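Local coordinates for protein 7,8-dihydro-6-hydroxymethylpterin pyrophosphokinase-dihydropteroate synthase (Plasmodium falciparum, PDB 6JWS) that probably makes 7,8-dihydropteroate for folate synthesis, first transferring diphosphate from ATP to a hydroxymethyl-dihydropterin, then joining that product to 4-aminobenzoate, at residues S358-K361 against N365-I368; N487-C492 against P511-L516; T542-D545 against Y549-K552. The protein carries 1 engineered substitution. All blocks are in the same frame, centred on the assembly; numbering follows the deposited sequence.

Contact 1 of 3, residues S358-K361 against N365-I368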
ATOM      1  N   SER B 358      -8.137  -3.665 -26.442  1.00 21.16           N
ATOM      2  CA  SER B 358      -8.753  -2.356 -26.337  1.00 24.79           C
ATOM      3  C   SER B 358     -10.176  -2.367 -26.908  1.00 25.70           C
ATOM      4  O   SER B 358     -11.055  -1.687 -26.388  1.00 26.08           O
ATOM      5  CB  SER B 358      -7.878  -1.271 -26.895  1.00 24.53           C
ATOM      6  OG  SER B 358      -7.774  -1.394 -28.288  1.00 31.92           O
ATOM      7  N   ARG B 359     -10.431  -3.218 -27.902  1.00 25.99           N
ATOM      8  CA  ARG B 359     -11.788  -3.371 -28.397  1.00 28.06           C
ATOM      9  C   ARG B 359     -12.682  -4.096 -27.390  1.00 28.34           C
ATOM     10  O   ARG B 359     -13.861  -3.776 -27.303  1.00 29.44           O
ATOM     11  CB  ARG B 359     -11.796  -3.986 -29.798  1.00 29.88           C
ATOM     12  CG  ARG B 359     -11.796  -2.929 -30.888  1.00 33.77           C
ATOM     13  CD  ARG B 359     -10.806  -3.144 -32.001  1.00 37.02           C
ATOM     14  NE  ARG B 359     -10.966  -4.440 -32.627  1.00 42.89           N
ATOM     15  CZ  ARG B 359     -10.595  -4.723 -33.877  1.00 50.32           C
ATOM     16  NH1 ARG B 359     -10.059  -3.786 -34.645  1.00 52.22           N
ATOM     17  NH2 ARG B 359     -10.762  -5.945 -34.353  1.00 48.47           N
ATOM     18  N   MET B 360     -12.156  -5.072 -26.634  1.00 25.86           N
ATOM     19  CA  MET B 360     -12.998  -5.674 -25.606  1.00 27.40           C
ATOM     20  C   MET B 360     -13.388  -4.615 -24.570  1.00 26.87           C
ATOM     21  O   MET B 360     -14.515  -4.612 -24.079  1.00 24.77           O
ATOM     22  CB  MET B 360     -12.346  -6.871 -24.903  1.00 26.54           C
ATOM     23  CG  MET B 360     -12.291  -8.127 -25.758  1.00 29.28           C
ATOM     24  SD  MET B 360     -13.858  -9.059 -25.925  1.00 32.88           S
ATOM     25  CE  MET B 360     -14.683  -8.614 -24.405  1.00 30.92           C
ATOM     26  N   LYS B 361     -12.454  -3.711 -24.263  1.00 27.19           N
ATOM     27  CA  LYS B 361     -12.717  -2.602 -23.365  1.00 32.24           C
ATOM     28  C   LYS B 361     -13.787  -1.674 -23.949  1.00 33.75           C
ATOM     29  O   LYS B 361     -14.808  -1.454 -23.309  1.00 33.69           O
ATOM     30  CB  LYS B 361     -11.426  -1.845 -23.036  1.00 33.00           C
ATOM     31  CG  LYS B 361     -11.549  -0.796 -21.941  1.00 34.99           C
ATOM     32  CD  LYS B 361     -12.223  -1.330 -20.695  1.00 41.03           C
ATOM     33  CE  LYS B 361     -12.091  -0.401 -19.503  1.00 47.10           C
ATOM     34  NZ  LYS B 361     -12.904  -0.875 -18.359  1.00 44.77           N
ATOM     35  N   ASN B 365     -17.070  -3.393 -22.801  1.00 35.74           N
ATOM     36  CA  ASN B 365     -16.771  -3.010 -21.429  1.00 37.85           C
ATOM     37  C   ASN B 365     -16.224  -4.195 -20.622  1.00 36.04           C
ATOM     38  O   ASN B 365     -16.602  -4.398 -19.467  1.00 37.66           O
ATOM     39  CB  ASN B 365     -17.974  -2.341 -20.759  1.00 40.94           C
ATOM     40  CG  ASN B 365     -17.594  -1.629 -19.475  1.00 47.26           C
ATOM     41  OD1 ASN B 365     -16.687  -0.796 -19.452  1.00 49.08           O
ATOM     42  ND2 ASN B 365     -18.281  -1.958 -18.394  1.00 49.44           N
ATOM     43  N   ILE B 366     -15.325  -4.975 -21.229  1.00 32.75           N
ATOM     44  CA  ILE B 366     -14.717  -6.109 -20.549  1.00 32.74           C
ATOM     45  C   ILE B 366     -13.216  -5.855 -20.409  1.00 30.00           C
ATOM     46  O   ILE B 366     -12.592  -5.348 -21.336  1.00 27.04           O
ATOM     47  CB  ILE B 366     -15.055  -7.418 -21.294  1.00 33.49           C
ATOM     48  CG1 ILE B 366     -16.499  -7.838 -21.020  1.00 36.21           C
ATOM     49  CG2 ILE B 366     -14.072  -8.540 -20.973  1.00 33.52           C
ATOM     50  CD1 ILE B 366     -16.938  -9.073 -21.776  1.00 39.18           C
ATOM     51  N   ASN B 367     -12.648  -6.159 -19.230  1.00 31.24           N
ATOM     52  CA  ASN B 367     -11.198  -6.264 -19.114  1.00 31.11           C
ATOM     53  C   ASN B 367     -10.832  -7.734 -19.305  1.00 28.52           C
ATOM     54  O   ASN B 367     -11.087  -8.554 -18.418  1.00 27.22           O
ATOM     55  CB  ASN B 367     -10.648  -5.659 -17.818  1.00 35.41           C
ATOM     56  CG  ASN B 367      -9.140  -5.811 -17.661  1.00 43.99           C
ATOM     57  OD1 ASN B 367      -8.412  -6.183 -18.596  1.00 43.61           O
ATOM     58  ND2 ASN B 367      -8.641  -5.481 -16.479  1.00 45.00           N
ATOM     59  N   ILE B 368     -10.308  -8.048 -20.500  1.00 27.22           N
ATOM     60  CA  ILE B 368     -10.100  -9.410 -20.980  1.00 28.36           C
ATOM     61  C   ILE B 368      -8.957 -10.067 -20.200  1.00 29.00           C
ATOM     62  O   ILE B 368      -8.833 -11.294 -20.183  1.00 27.54           O
ATOM     63  CB  ILE B 368      -9.875  -9.421 -22.517  1.00 28.76           C
ATOM     64  CG1 ILE B 368     -10.019 -10.810 -23.154  1.00 29.41           C
ATOM     65  CG2 ILE B 368      -8.550  -8.777 -22.895  1.00 26.94           C
ATOM     66  CD1 ILE B 368     -11.349 -11.493 -22.925  1.00 30.67           C
TER

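Contact 2 of 3, residues N487-C492 against P511-L516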
ATOM      1  N   ASN B 487      28.617 -28.961 -11.212  1.00 17.33           N
ATOM      2  CA  ASN B 487      28.792 -30.261 -10.570  1.00 18.02           C
ATOM      3  C   ASN B 487      27.878 -30.402  -9.357  1.00 17.18           C
ATOM      4  O   ASN B 487      27.272 -31.454  -9.157  1.00 17.51           O
ATOM      5  CB  ASN B 487      30.259 -30.575 -10.256  1.00 19.18           C
ATOM      6  CG  ASN B 487      30.987 -31.056 -11.497  1.00 22.17           C
ATOM      7  OD1 ASN B 487      30.371 -31.586 -12.413  1.00 24.11           O
ATOM      8  ND2 ASN B 487      32.290 -30.850 -11.567  1.00 25.84           N
ATOM      9  N   VAL B 488      27.757 -29.330  -8.569  1.00 15.86           N
ATOM     10  CA  VAL B 488      26.896 -29.343  -7.398  1.00 15.88           C
ATOM     11  C   VAL B 488      25.452 -29.531  -7.853  1.00 16.01           C
ATOM     12  O   VAL B 488      24.772 -30.454  -7.402  1.00 15.71           O
ATOM     13  CB  VAL B 488      27.098 -28.076  -6.537  1.00 16.78           C
ATOM     14  CG1 VAL B 488      25.979 -27.883  -5.514  1.00 17.04           C
ATOM     15  CG2 VAL B 488      28.462 -28.088  -5.845  1.00 16.08           C
ATOM     16  N   PHE B 489      25.002 -28.695  -8.802  1.00 15.18           N
ATOM     17  CA  PHE B 489      23.627 -28.796  -9.253  1.00 14.96           C
ATOM     18  C   PHE B 489      23.335 -30.185  -9.819  1.00 16.29           C
ATOM     19  O   PHE B 489      22.258 -30.716  -9.564  1.00 16.45           O
ATOM     20  CB  PHE B 489      23.224 -27.699 -10.249  1.00 13.94           C
ATOM     21  CG  PHE B 489      21.722 -27.642 -10.490  1.00 13.67           C
ATOM     22  CD1 PHE B 489      20.845 -27.323  -9.463  1.00 12.61           C
ATOM     23  CD2 PHE B 489      21.180 -27.907 -11.741  1.00 13.05           C
ATOM     24  CE1 PHE B 489      19.472 -27.275  -9.678  1.00 13.08           C
ATOM     25  CE2 PHE B 489      19.811 -27.818 -11.962  1.00 13.09           C
ATOM     26  CZ  PHE B 489      18.954 -27.526 -10.927  1.00 12.71           C
ATOM     27  N   LYS B 490      24.273 -30.747 -10.604  1.00 18.44           N
ATOM     28  CA  LYS B 490      24.083 -32.060 -11.214  1.00 22.09           C
ATOM     29  C   LYS B 490      23.853 -33.150 -10.157  1.00 21.11           C
ATOM     30  O   LYS B 490      22.930 -33.944 -10.266  1.00 21.72           O
ATOM     31  CB  LYS B 490      25.245 -32.411 -12.156  1.00 24.43           C
ATOM     32  CG  LYS B 490      25.103 -33.753 -12.862  1.00 28.03           C
ATOM     33  CD  LYS B 490      26.192 -34.028 -13.899  1.00 33.06           C
ATOM     34  CE  LYS B 490      26.338 -35.499 -14.244  1.00 37.25           C
ATOM     35  NZ  LYS B 490      25.031 -36.144 -14.518  1.00 37.70           N
ATOM     36  N   GLU B 491      24.669 -33.172  -9.111  1.00 22.01           N
ATOM     37  CA  GLU B 491      24.530 -34.209  -8.097  1.00 23.82           C
ATOM     38  C   GLU B 491      23.188 -34.045  -7.381  1.00 23.62           C
ATOM     39  O   GLU B 491      22.585 -35.033  -6.978  1.00 26.77           O
ATOM     40  CB  GLU B 491      25.702 -34.172  -7.109  1.00 23.72           C
ATOM     41  CG  GLU B 491      25.731 -35.369  -6.165  1.00 26.71           C
ATOM     42  CD  GLU B 491      26.781 -35.352  -5.063  1.00 28.32           C
ATOM     43  OE1 GLU B 491      27.584 -34.402  -5.000  1.00 29.74           O
ATOM     44  OE2 GLU B 491      26.776 -36.281  -4.244  1.00 32.29           O
ATOM     45  N   CYS B 492      22.711 -32.800  -7.252  1.00 21.50           N
ATOM     46  CA  CYS B 492      21.450 -32.554  -6.568  1.00 19.96           C
ATOM     47  C   CYS B 492      20.277 -33.045  -7.403  1.00 19.99           C
ATOM     48  O   CYS B 492      19.402 -33.713  -6.868  1.00 20.84           O
ATOM     49  CB  CYS B 492      21.264 -31.088  -6.214  1.00 19.66           C
ATOM     50  SG  CYS B 492      22.411 -30.535  -4.932  1.00 21.44           S
ATOM     51  N   PRO B 511      27.111 -21.650 -18.513  1.00 16.00           N
ATOM     52  CA  PRO B 511      25.841 -21.786 -19.233  1.00 15.75           C
ATOM     53  C   PRO B 511      25.370 -23.228 -19.411  1.00 17.15           C
ATOM     54  O   PRO B 511      24.167 -23.448 -19.543  1.00 16.79           O
ATOM     55  CB  PRO B 511      26.072 -21.073 -20.568  1.00 15.55           C
ATOM     56  CG  PRO B 511      27.176 -20.087 -20.240  1.00 15.79           C
ATOM     57  CD  PRO B 511      28.072 -20.807 -19.250  1.00 15.82           C
ATOM     58  N   GLU B 512      26.293 -24.204 -19.280  1.00 16.82           N
ATOM     59  CA  GLU B 512      25.944 -25.613 -19.427  1.00 17.60           C
ATOM     60  C   GLU B 512      24.980 -26.063 -18.325  1.00 17.22           C
ATOM     61  O   GLU B 512      24.255 -27.040 -18.503  1.00 16.27           O
ATOM     62  CB  GLU B 512      27.177 -26.530 -19.505  1.00 20.50           C
ATOM     63  CG  GLU B 512      28.264 -26.054 -20.479  1.00 23.42           C
ATOM     64  CD  GLU B 512      27.861 -25.914 -21.946  1.00 28.87           C
ATOM     65  OE1 GLU B 512      26.940 -26.634 -22.383  1.00 29.81           O
ATOM     66  OE2 GLU B 512      28.467 -25.079 -22.664  1.00 32.95           O
ATOM     67  N   ILE B 513      24.960 -25.347 -17.189  1.00 16.39           N
ATOM     68  CA  ILE B 513      24.075 -25.698 -16.082  1.00 14.99           C
ATOM     69  C   ILE B 513      22.624 -25.719 -16.560  1.00 14.96           C
ATOM     70  O   ILE B 513      21.785 -26.368 -15.938  1.00 15.34           O
ATOM     71  CB  ILE B 513      24.289 -24.756 -14.873  1.00 14.73           C
ATOM     72  CG1 ILE B 513      23.798 -25.374 -13.562  1.00 13.68           C
ATOM     73  CG2 ILE B 513      23.705 -23.361 -15.104  1.00 14.02           C
ATOM     74  CD1 ILE B 513      24.318 -24.659 -12.333  1.00 12.56           C
ATOM     75  N   ILE B 514      22.357 -25.017 -17.666  1.00 15.28           N
ATOM     76  CA  ILE B 514      21.031 -24.848 -18.250  1.00 16.88           C
ATOM     77  C   ILE B 514      20.511 -26.187 -18.775  1.00 18.25           C
ATOM     78  O   ILE B 514      19.334 -26.512 -18.612  1.00 18.31           O
ATOM     79  CB  ILE B 514      21.084 -23.733 -19.320  1.00 17.16           C
ATOM     80  CG1 ILE B 514      20.983 -22.355 -18.667  1.00 16.90           C
ATOM     81  CG2 ILE B 514      20.060 -23.908 -20.435  1.00 17.36           C
ATOM     82  CD1 ILE B 514      21.611 -21.257 -19.501  1.00 18.46           C
ATOM     83  N   LYS B 515      21.414 -27.000 -19.326  1.00 19.59           N
ATOM     84  CA  LYS B 515      21.065 -28.332 -19.799  1.00 21.24           C
ATOM     85  C   LYS B 515      20.592 -29.206 -18.646  1.00 20.64           C
ATOM     86  O   LYS B 515      19.856 -30.165 -18.859  1.00 23.15           O
ATOM     87  CB  LYS B 515      22.275 -29.051 -20.400  1.00 22.74           C
ATOM     88  CG  LYS B 515      22.914 -28.418 -21.630  1.00 24.94           C
ATOM     89  CD  LYS B 515      23.994 -29.356 -22.132  1.00 28.66           C
ATOM     90  CE  LYS B 515      25.331 -28.698 -22.390  1.00 34.50           C
ATOM     91  NZ  LYS B 515      26.463 -29.498 -21.858  1.00 35.33           N
ATOM     92  N   LEU B 516      21.003 -28.878 -17.424  1.00 19.03           N
ATOM     93  CA  LEU B 516      20.578 -29.651 -16.276  1.00 17.85           C
ATOM     94  C   LEU B 516      19.137 -29.315 -15.880  1.00 19.29           C
ATOM     95  O   LEU B 516      18.577 -30.044 -15.069  1.00 19.54           O
ATOM     96  CB  LEU B 516      21.544 -29.398 -15.108  1.00 18.52           C
ATOM     97  CG  LEU B 516      23.009 -29.828 -15.287  1.00 17.92           C
ATOM     98  CD1 LEU B 516      23.801 -29.554 -14.009  1.00 16.15           C
ATOM     99  CD2 LEU B 516      23.106 -31.314 -15.631  1.00 17.93           C
TER

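Contact 3 of 3, residues T542-D545 against Y549-K552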
ATOM      1  N   THR B 542      29.509   0.194  -9.763  1.00 14.69           N
ATOM      2  CA  THR B 542      28.275   0.858  -9.390  1.00 17.28           C
ATOM      3  C   THR B 542      27.816   1.880 -10.436  1.00 17.66           C
ATOM      4  O   THR B 542      26.767   2.530 -10.263  1.00 17.99           O
ATOM      5  CB  THR B 542      28.518   1.383  -7.972  1.00 18.18           C
ATOM      6  OG1 THR B 542      27.684   0.562  -7.164  1.00 22.11           O
ATOM      7  CG2 THR B 542      28.328   2.865  -7.783  1.00 18.05           C
ATOM      8  N   ASN B 543      28.548   1.967 -11.550  1.00 16.39           N
ATOM      9  CA  ASN B 543      28.180   2.913 -12.598  1.00 17.33           C
ATOM     10  C   ASN B 543      27.231   2.270 -13.611  1.00 14.67           C
ATOM     11  O   ASN B 543      27.574   1.314 -14.291  1.00 14.26           O
ATOM     12  CB  ASN B 543      29.400   3.541 -13.281  1.00 20.24           C
ATOM     13  CG  ASN B 543      30.361   4.216 -12.323  1.00 24.73           C
ATOM     14  OD1 ASN B 543      29.943   4.770 -11.305  1.00 28.38           O
ATOM     15  ND2 ASN B 543      31.656   4.192 -12.640  1.00 27.21           N
ATOM     16  N   TYR B 544      26.042   2.847 -13.746  1.00 12.99           N
ATOM     17  CA  TYR B 544      25.062   2.325 -14.669  1.00 13.21           C
ATOM     18  C   TYR B 544      24.625   3.459 -15.587  1.00 14.63           C
ATOM     19  O   TYR B 544      24.343   4.560 -15.129  1.00 17.57           O
ATOM     20  CB  TYR B 544      23.852   1.775 -13.905  1.00 11.40           C
ATOM     21  CG  TYR B 544      24.131   0.518 -13.126  1.00 10.50           C
ATOM     22  CD1 TYR B 544      24.618   0.579 -11.821  1.00  9.53           C
ATOM     23  CD2 TYR B 544      23.923  -0.739 -13.708  1.00  9.94           C
ATOM     24  CE1 TYR B 544      24.898  -0.581 -11.113  1.00  9.27           C
ATOM     25  CE2 TYR B 544      24.201  -1.907 -13.010  1.00  9.38           C
ATOM     26  CZ  TYR B 544      24.680  -1.820 -11.711  1.00  9.46           C
ATOM     27  OH  TYR B 544      24.964  -2.965 -11.028  1.00  9.79           O
ATOM     28  N   ASP B 545      24.528   3.172 -16.875  1.00 15.39           N
ATOM     29  CA  ASP B 545      23.934   4.123 -17.791  1.00 18.47           C
ATOM     30  C   ASP B 545      22.462   4.398 -17.421  1.00 17.43           C
ATOM     31  O   ASP B 545      22.052   5.536 -17.281  1.00 16.14           O
ATOM     32  CB  ASP B 545      24.106   3.639 -19.227  1.00 21.43           C
ATOM     33  CG  ASP B 545      23.501   4.627 -20.197  1.00 26.89           C
ATOM     34  OD1 ASP B 545      23.745   5.849 -20.021  1.00 32.82           O
ATOM     35  OD2 ASP B 545      22.755   4.182 -21.086  1.00 33.06           O
ATOM     36  N   TYR B 549      16.669   0.071 -16.192  1.00 11.01           N
ATOM     37  CA  TYR B 549      16.456  -0.580 -17.476  1.00 12.07           C
ATOM     38  C   TYR B 549      17.643  -1.451 -17.895  1.00 11.52           C
ATOM     39  O   TYR B 549      17.437  -2.467 -18.574  1.00 11.17           O
ATOM     40  CB  TYR B 549      15.963   0.443 -18.507  1.00 14.87           C
ATOM     41  CG  TYR B 549      14.567   0.905 -18.163  1.00 16.81           C
ATOM     42  CD1 TYR B 549      13.464   0.118 -18.479  1.00 17.41           C
ATOM     43  CD2 TYR B 549      14.361   2.068 -17.440  1.00 17.01           C
ATOM     44  CE1 TYR B 549      12.184   0.510 -18.120  1.00 19.75           C
ATOM     45  CE2 TYR B 549      13.084   2.474 -17.075  1.00 18.87           C
ATOM     46  CZ  TYR B 549      11.998   1.689 -17.418  1.00 21.01           C
ATOM     47  OH  TYR B 549      10.733   2.083 -17.078  1.00 29.06           O
ATOM     48  N   ASP B 550      18.860  -1.089 -17.465  1.00 10.79           N
ATOM     49  CA  ASP B 550      20.024  -1.926 -17.740  1.00 12.17           C
ATOM     50  C   ASP B 550      19.838  -3.325 -17.134  1.00 11.33           C
ATOM     51  O   ASP B 550      20.058  -4.327 -17.814  1.00 10.47           O
ATOM     52  CB  ASP B 550      21.331  -1.272 -17.271  1.00 13.60           C
ATOM     53  CG  ASP B 550      21.689   0.009 -18.030  1.00 15.28           C
ATOM     54  OD1 ASP B 550      21.092   0.246 -19.127  1.00 15.96           O
ATOM     55  OD2 ASP B 550      22.543   0.785 -17.513  1.00 15.94           O
ATOM     56  N   ILE B 551      19.385  -3.377 -15.868  1.00 10.28           N
ATOM     57  CA  ILE B 551      19.193  -4.625 -15.140  1.00  9.92           C
ATOM     58  C   ILE B 551      18.032  -5.421 -15.744  1.00 10.00           C
ATOM     59  O   ILE B 551      18.195  -6.591 -16.065  1.00  9.89           O
ATOM     60  CB  ILE B 551      19.068  -4.337 -13.626  1.00 10.38           C
ATOM     61  CG1 ILE B 551      20.436  -3.971 -13.026  1.00 10.63           C
ATOM     62  CG2 ILE B 551      18.414  -5.486 -12.884  1.00  9.89           C
ATOM     63  CD1 ILE B 551      20.349  -3.157 -11.761  1.00 10.43           C
ATOM     64  N   LYS B 552      16.887  -4.764 -15.986  1.00 10.01           N
ATOM     65  CA  LYS B 552      15.762  -5.361 -16.693  1.00  9.72           C
ATOM     66  C   LYS B 552      16.185  -5.947 -18.042  1.00  8.91           C
ATOM     67  O   LYS B 552      15.853  -7.104 -18.362  1.00  8.39           O
ATOM     68  CB  LYS B 552      14.618  -4.353 -16.891  1.00 10.80           C
ATOM     69  CG  LYS B 552      13.330  -4.950 -17.434  1.00 12.06           C
ATOM     70  CD  LYS B 552      12.203  -3.977 -17.779  1.00 13.87           C
ATOM     71  CE  LYS B 552      11.130  -4.700 -18.569  1.00 15.80           C
ATOM     72  NZ  LYS B 552       9.806  -4.033 -18.502  1.00 20.14           N
TER
HETATM   73  O   HOH W   1      25.153   0.315 -17.211  1.00 25.13           O
HETATM   74  O   HOH W   2      21.144   2.150 -21.307  1.00 27.03           O

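Contact 1 of 3, residues S358-K361 against N365-I368
M360 and I366 lie side by side, their side chains pointing the same way, and the methyl end of the methionine does the touching. M360 CE sits 3.4 Å from I366 CB and 3.5 Å from I366 CD1, with CG2 just as near, so the methyl rests against the whole branched side chain of the isoleucine. The fit is tight. The methionine gets there by bending: chi2 is -77° and chi3, at -27°, is well short of staggered, which swings CE round onto the isoleucine. Farther back along the same chain, M360 CG reaches I368 CB at 4.2 Å. On the backbone, I366 N gives a nearly straight hydrogen bond to M360 O (3.0 Å, 173° at the hydrogen), approaching from above the carbonyl plane.

This is the C-terminal end of helix 349-364. N365 is the residue that breaks it, with positive phi. The acceptor M360 is six residues before the donor I366, one more than the five of a Schellman 6→1 bond, so the turn is wider than that motif. A second bond, from N365 N to K361 O at 3.0 Å, is weak because the angle is poor. The chain then runs on toward strand 372-377 of the antiparallel sheet, and I368 O is held by N372.

K361 and N365 also run alongside each other, on the exposed side. The bend at chi2 lays the K361 chain beside the amide, but K361 NZ stays 3.9 Å from N365 OD1, too far for a hydrogen bond.

Contact 2 of 3, residues N487-C492 against P511-L516
I513 is the first residue of 511-516 to meet the helix: its CD1 lies 3.8 Å from F489 CB. A chi1 of -159° sends the longer branch of the isoleucine, CG1 and CD1, to the base of the phenylalanine side chain, and CG1 approaches the ring obliquely, 4.1 Å from F489 CD2. I513 also packs on L501 and D503 of strand 500-503. The carbonyl of K515 takes a hydrogen bond from K101, tying this turn to a part of the chain well before the barrel.

L516 makes the largest share of the contact. Its CB comes in at the edge of the F489 ring, in the ring plane, 3.7 Å from CD2, and the two side chains slide past each other in opposite directions. The leucine then splits its tip over K490: CD1 reaches K490 N at 3.6 Å and K490 CB at 3.7 Å, while L516 CD2 lies 4.2 Å from K490 CG. The lysine crosses the leucine at about a right angle and carries its amine away to a salt bridge with D494.

The setting is the TIM barrel of the synthase half. Helix 486-494 links parallel strands 478-482 and 500-503 in a beta-alpha-beta crossover, and 511-516 belongs to the next connection round the barrel. F489 is buried further by I481, V498 and L501. No hydrogen bond crosses between the two segments, so the neighbouring connections are matched by the shapes of apolar groups, with the charge of K490 kept to one side.

Contact 3 of 3, residues T542-D545 against Y549-K552
D550 OD2, facing D545 across the contact, takes two hydrogen bonds: one from the backbone N of N546, the other from water 1, which lies 2.7 Å from D550 OD2. The same water accepts from D545 N at 2.9 Å and so joins the segments. D545 N also lies 3.2 Å from D550 OD2 directly, but at an angle too poor for a bond. The other oxygen has a bridge of its own: water 2 donates to D550 OD1 and to D545 OD2, the latter at 2.6 Å.

D550 stands in the first turn of helix 547-564, and its chi1 of -65° places CG beside the backbone N, turning the carboxylate back toward the loop that enters the helix. That loop follows strand 525-529 of the TIM barrel. Y544 comes against the helix with its CB, 4.0 Å from D550 OD2, and with its ring, whose edge faces that oxygen near the ring plane, while I551 CD1 approaches obliquely, 4.2 Å from Y544 CE2. The phenol OH is anchored on A581 O, and R532 makes a cation-pi contact with the ring.

The charges of D545 and D550 are alike, with D545 OD2 and D550 OD1 4.7 Å apart. Water 2, spending a hydrogen on each, probably eases their repulsion, and the backbone N-H groups around the helix start would be expected to favour the negative charge of D550.

Contact 1 belongs to the kinase half, contacts 2 and 3 to the barrel of the synthase half, and none touches another. Contact 1 lies 45 Å from contact 2 and 36 Å from contact 3, centre to centre, on the opposite side of the chain's centre from contact 2. Contacts 2 and 3 are closer, with centres 28 Å apart and nearest atoms about 15 Å apart. Both stand back from bound pteroic acid: the side chain of I551 is about 11 Å from it and that of F489 about 13 Å. In the kinase half, the side chain of I368 is about 10 Å from that of R326, seen to bind ATP in this protein though not in this chain.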